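Local coordinates for protein ABC transporter (Caldanaerobius, PDB 4G68) that probably binds xylan-derived oligosaccharides as the extracellular solute-binding component of an ABC transporter in a thermophilic bacterium, at residues 208-213 with 240-245. Numbering follows the deposited sequence.
Sequences DMIALR and QKLQDM
I210 and K241 mark the closest backbone approach of two helices, their CA atoms 7.6 Å apart. The segment axes come within 10.1 Å, and their N-to-C directions lie 129° apart, nearer antiparallel than parallel. The contact joins helix 201-215 to helix 233-248 in a solute-binding protein of the periplasmic-binding-protein fold; no hydrogen bond spans the two segments. From 208-213 a single side chain, I210, does the touching, and K241, L242 and M245 receive it. The two branches of I210 meet different residues: CG2, anti to the backbone N, lies 4.0 Å from K241 CB, while CG1, anti to the carbonyl carbon (chi1 -54°), carries CD1 onward to L242 and M245. The side chains of I210 and L242 cross at about a right angle, with I210 CD1 3.9 Å from L242 CD2. K241 offers only the root of its side chain; bends at chi2 and chi4 lead NZ away from the contact to a salt bridge with E214, one residue beyond 208-213 on the first helix. L242 also packs on V408 and F412 of helix 398-412, and M245 on F175 of helix 175-187, which brings helix 233-248 against both of these helices as well. Within 240-245, Q240 NE2 donates to D244 OD1 at 2.9 Å, one helical turn on, reaching the oxygen from above the carboxylate plane. Across the interface, M245 adds a looser contact, its thioether SD standing 4.3 Å from I210 CD1.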
ATOM      1  N   ASP C 208       5.361   1.799  11.029  1.00 21.09           N
ATOM      2  CA  ASP C 208       3.892   1.965  11.208  1.00 20.61           C
ATOM      3  C   ASP C 208       3.175   0.775  11.836  1.00 21.15           C
ATOM      4  O   ASP C 208       2.392   0.953  12.790  1.00 20.92           O
ATOM      5  CB  ASP C 208       3.206   2.302   9.889  1.00 20.38           C
ATOM      6  CG  ASP C 208       3.665   3.608   9.305  1.00 22.40           C
ATOM      7  OD1 ASP C 208       4.494   4.249   9.933  1.00 24.62           O
ATOM      8  OD2 ASP C 208       3.221   3.981   8.183  1.00 25.65           O
ATOM      9  N   MET C 209       3.435  -0.423  11.288  1.00 20.69           N
ATOM     10  CA  MET C 209       2.761  -1.630  11.798  1.00 21.56           C
ATOM     11  C   MET C 209       3.087  -1.853  13.256  1.00 21.91           C
ATOM     12  O   MET C 209       2.198  -2.186  14.044  1.00 26.02           O
ATOM     13  CB  MET C 209       3.130  -2.925  11.053  1.00 21.26           C
ATOM     14  CG  MET C 209       3.020  -4.136  12.035  1.00 17.47           C
ATOM     15  SD  MET C 209       1.258  -4.503  12.346  1.00 25.40           S
ATOM     16  CE  MET C 209       0.713  -4.426  10.628  1.00 13.50           C
ATOM     17  N   ILE C 210       4.373  -1.718  13.587  1.00 22.94           N
ATOM     18  CA  ILE C 210       4.813  -1.952  14.935  1.00 19.16           C
ATOM     19  C   ILE C 210       4.179  -0.912  15.861  1.00 20.07           C
ATOM     20  O   ILE C 210       3.611  -1.316  16.893  1.00 22.64           O
ATOM     21  CB  ILE C 210       6.365  -2.036  15.084  1.00 20.15           C
ATOM     22  CG1 ILE C 210       6.985  -3.094  14.125  1.00 24.13           C
ATOM     23  CG2 ILE C 210       6.710  -2.274  16.567  1.00 21.36           C
ATOM     24  CD1 ILE C 210       8.504  -2.841  13.815  1.00 19.38           C
ATOM     25  N   ALA C 211       4.173   0.379  15.471  1.00 22.47           N
ATOM     26  CA  ALA C 211       3.424   1.463  16.238  1.00 20.11           C
ATOM     27  C   ALA C 211       1.957   1.085  16.411  1.00 20.79           C
ATOM     28  O   ALA C 211       1.351   1.283  17.476  1.00 22.28           O
ATOM     29  CB  ALA C 211       3.583   2.841  15.550  1.00 20.66           C
ATOM     30  N   LEU C 212       1.357   0.500  15.387  1.00 21.47           N
ATOM     31  CA  LEU C 212      -0.093   0.064  15.565  1.00 20.68           C
ATOM     32  C   LEU C 212      -0.266  -1.050  16.567  1.00 23.61           C
ATOM     33  O   LEU C 212      -1.211  -1.049  17.414  1.00 23.86           O
ATOM     34  CB  LEU C 212      -0.700  -0.293  14.239  1.00 19.93           C
ATOM     35  CG  LEU C 212      -2.165  -0.579  13.975  1.00 21.90           C
ATOM     36  CD1 LEU C 212      -2.268  -1.145  12.562  1.00 23.76           C
ATOM     37  CD2 LEU C 212      -2.750  -1.630  14.855  1.00 23.05           C
ATOM     38  N   ARG C 213       0.684  -1.985  16.555  1.00 25.28           N
ATOM     39  CA  ARG C 213       0.676  -3.023  17.559  1.00 25.79           C
ATOM     40  C   ARG C 213       0.987  -2.499  18.973  1.00 25.89           C
ATOM     41  O   ARG C 213       0.351  -2.961  19.911  1.00 28.34           O
ATOM     42  CB  ARG C 213       1.624  -4.131  17.179  1.00 25.94           C
ATOM     43  CG  ARG C 213       1.128  -4.855  15.959  1.00 25.35           C
ATOM     44  CD  ARG C 213       0.253  -5.972  16.334  1.00 22.56           C
ATOM     45  NE  ARG C 213      -0.048  -6.845  15.177  1.00 25.40           N
ATOM     46  CZ  ARG C 213      -1.100  -6.702  14.359  1.00 23.94           C
ATOM     47  NH1 ARG C 213      -1.976  -5.715  14.578  1.00 20.66           N
ATOM     48  NH2 ARG C 213      -1.312  -7.590  13.364  1.00 25.06           N
ATOM     49  N   GLN C 240      12.354   1.385  18.940  1.00 29.94           N
ATOM     50  CA  GLN C 240      13.251   0.428  19.582  1.00 32.72           C
ATOM     51  C   GLN C 240      13.067  -0.964  18.930  1.00 32.29           C
ATOM     52  O   GLN C 240      14.040  -1.567  18.491  1.00 34.31           O
ATOM     53  CB  GLN C 240      13.036   0.374  21.102  1.00 34.08           C
ATOM     54  CG  GLN C 240      14.002  -0.564  21.835  1.00 35.85           C
ATOM     55  CD  GLN C 240      15.437  -0.263  21.501  1.00 38.97           C
ATOM     56  OE1 GLN C 240      15.990   0.748  21.931  1.00 41.82           O
ATOM     57  NE2 GLN C 240      16.044  -1.124  20.700  1.00 43.41           N
ATOM     58  N   LYS C 241      11.828  -1.445  18.848  1.00 31.20           N
ATOM     59  CA  LYS C 241      11.588  -2.749  18.177  1.00 31.31           C
ATOM     60  C   LYS C 241      11.982  -2.881  16.700  1.00 28.91           C
ATOM     61  O   LYS C 241      12.270  -4.006  16.254  1.00 29.40           O
ATOM     62  CB  LYS C 241      10.145  -3.205  18.350  1.00 30.81           C
ATOM     63  CG  LYS C 241       9.742  -3.397  19.799  1.00 33.68           C
ATOM     64  CD  LYS C 241       9.145  -4.761  19.929  1.00 34.91           C
ATOM     65  CE  LYS C 241       8.964  -5.208  21.369  1.00 37.61           C
ATOM     66  NZ  LYS C 241       7.776  -4.573  21.993  1.00 33.03           N
ATOM     67  N   LEU C 242      11.935  -1.787  15.922  1.00 28.22           N
ATOM     68  CA  LEU C 242      12.389  -1.821  14.521  1.00 29.54           C
ATOM     69  C   LEU C 242      13.927  -2.072  14.496  1.00 27.75           C
ATOM     70  O   LEU C 242      14.441  -2.910  13.701  1.00 24.02           O
ATOM     71  CB  LEU C 242      12.075  -0.469  13.850  1.00 29.09           C
ATOM     72  CG  LEU C 242      11.440  -0.331  12.448  1.00 26.74           C
ATOM     73  CD1 LEU C 242      12.190   0.764  11.675  1.00 25.55           C
ATOM     74  CD2 LEU C 242      11.473  -1.606  11.643  1.00 29.21           C
ATOM     75  N   GLN C 243      14.645  -1.348  15.372  1.00 27.09           N
ATOM     76  CA  GLN C 243      16.137  -1.471  15.501  1.00 29.45           C
ATOM     77  C   GLN C 243      16.591  -2.880  15.983  1.00 28.33           C
ATOM     78  O   GLN C 243      17.640  -3.407  15.556  1.00 31.25           O
ATOM     79  CB  GLN C 243      16.771  -0.301  16.349  1.00 26.21           C
ATOM     80  CG  GLN C 243      16.667   1.066  15.619  1.00 28.15           C
ATOM     81  CD  GLN C 243      17.642   2.142  16.114  1.00 28.17           C
ATOM     82  OE1 GLN C 243      18.189   2.981  15.333  1.00 20.52           O
ATOM     83  NE2 GLN C 243      17.904   2.097  17.417  1.00 23.05           N
ATOM     84  N   ASP C 244      15.798  -3.458  16.885  1.00 29.08           N
ATOM     85  CA  ASP C 244      15.893  -4.872  17.272  1.00 30.86           C
ATOM     86  C   ASP C 244      15.935  -5.836  16.071  1.00 33.35           C
ATOM     87  O   ASP C 244      16.771  -6.772  16.003  1.00 32.04           O
ATOM     88  CB  ASP C 244      14.718  -5.203  18.191  1.00 30.90           C
ATOM     89  CG  ASP C 244      14.862  -4.531  19.556  1.00 30.82           C
ATOM     90  OD1 ASP C 244      15.911  -3.889  19.749  1.00 28.22           O
ATOM     91  OD2 ASP C 244      13.960  -4.664  20.415  1.00 32.15           O
ATOM     92  N   MET C 245      15.066  -5.604  15.090  1.00 30.84           N
ATOM     93  CA  MET C 245      15.119  -6.410  13.866  1.00 28.34           C
ATOM     94  C   MET C 245      16.398  -6.110  13.098  1.00 29.98           C
ATOM     95  O   MET C 245      17.002  -7.007  12.521  1.00 35.28           O
ATOM     96  CB  MET C 245      13.896  -6.124  12.964  1.00 25.79           C
ATOM     97  CG  MET C 245      12.535  -6.407  13.608  1.00 24.36           C
ATOM     98  SD  MET C 245      11.155  -5.981  12.510  1.00 19.47           S
ATOM     99  CE  MET C 245      11.684  -6.838  10.976  1.00 20.09           C
TER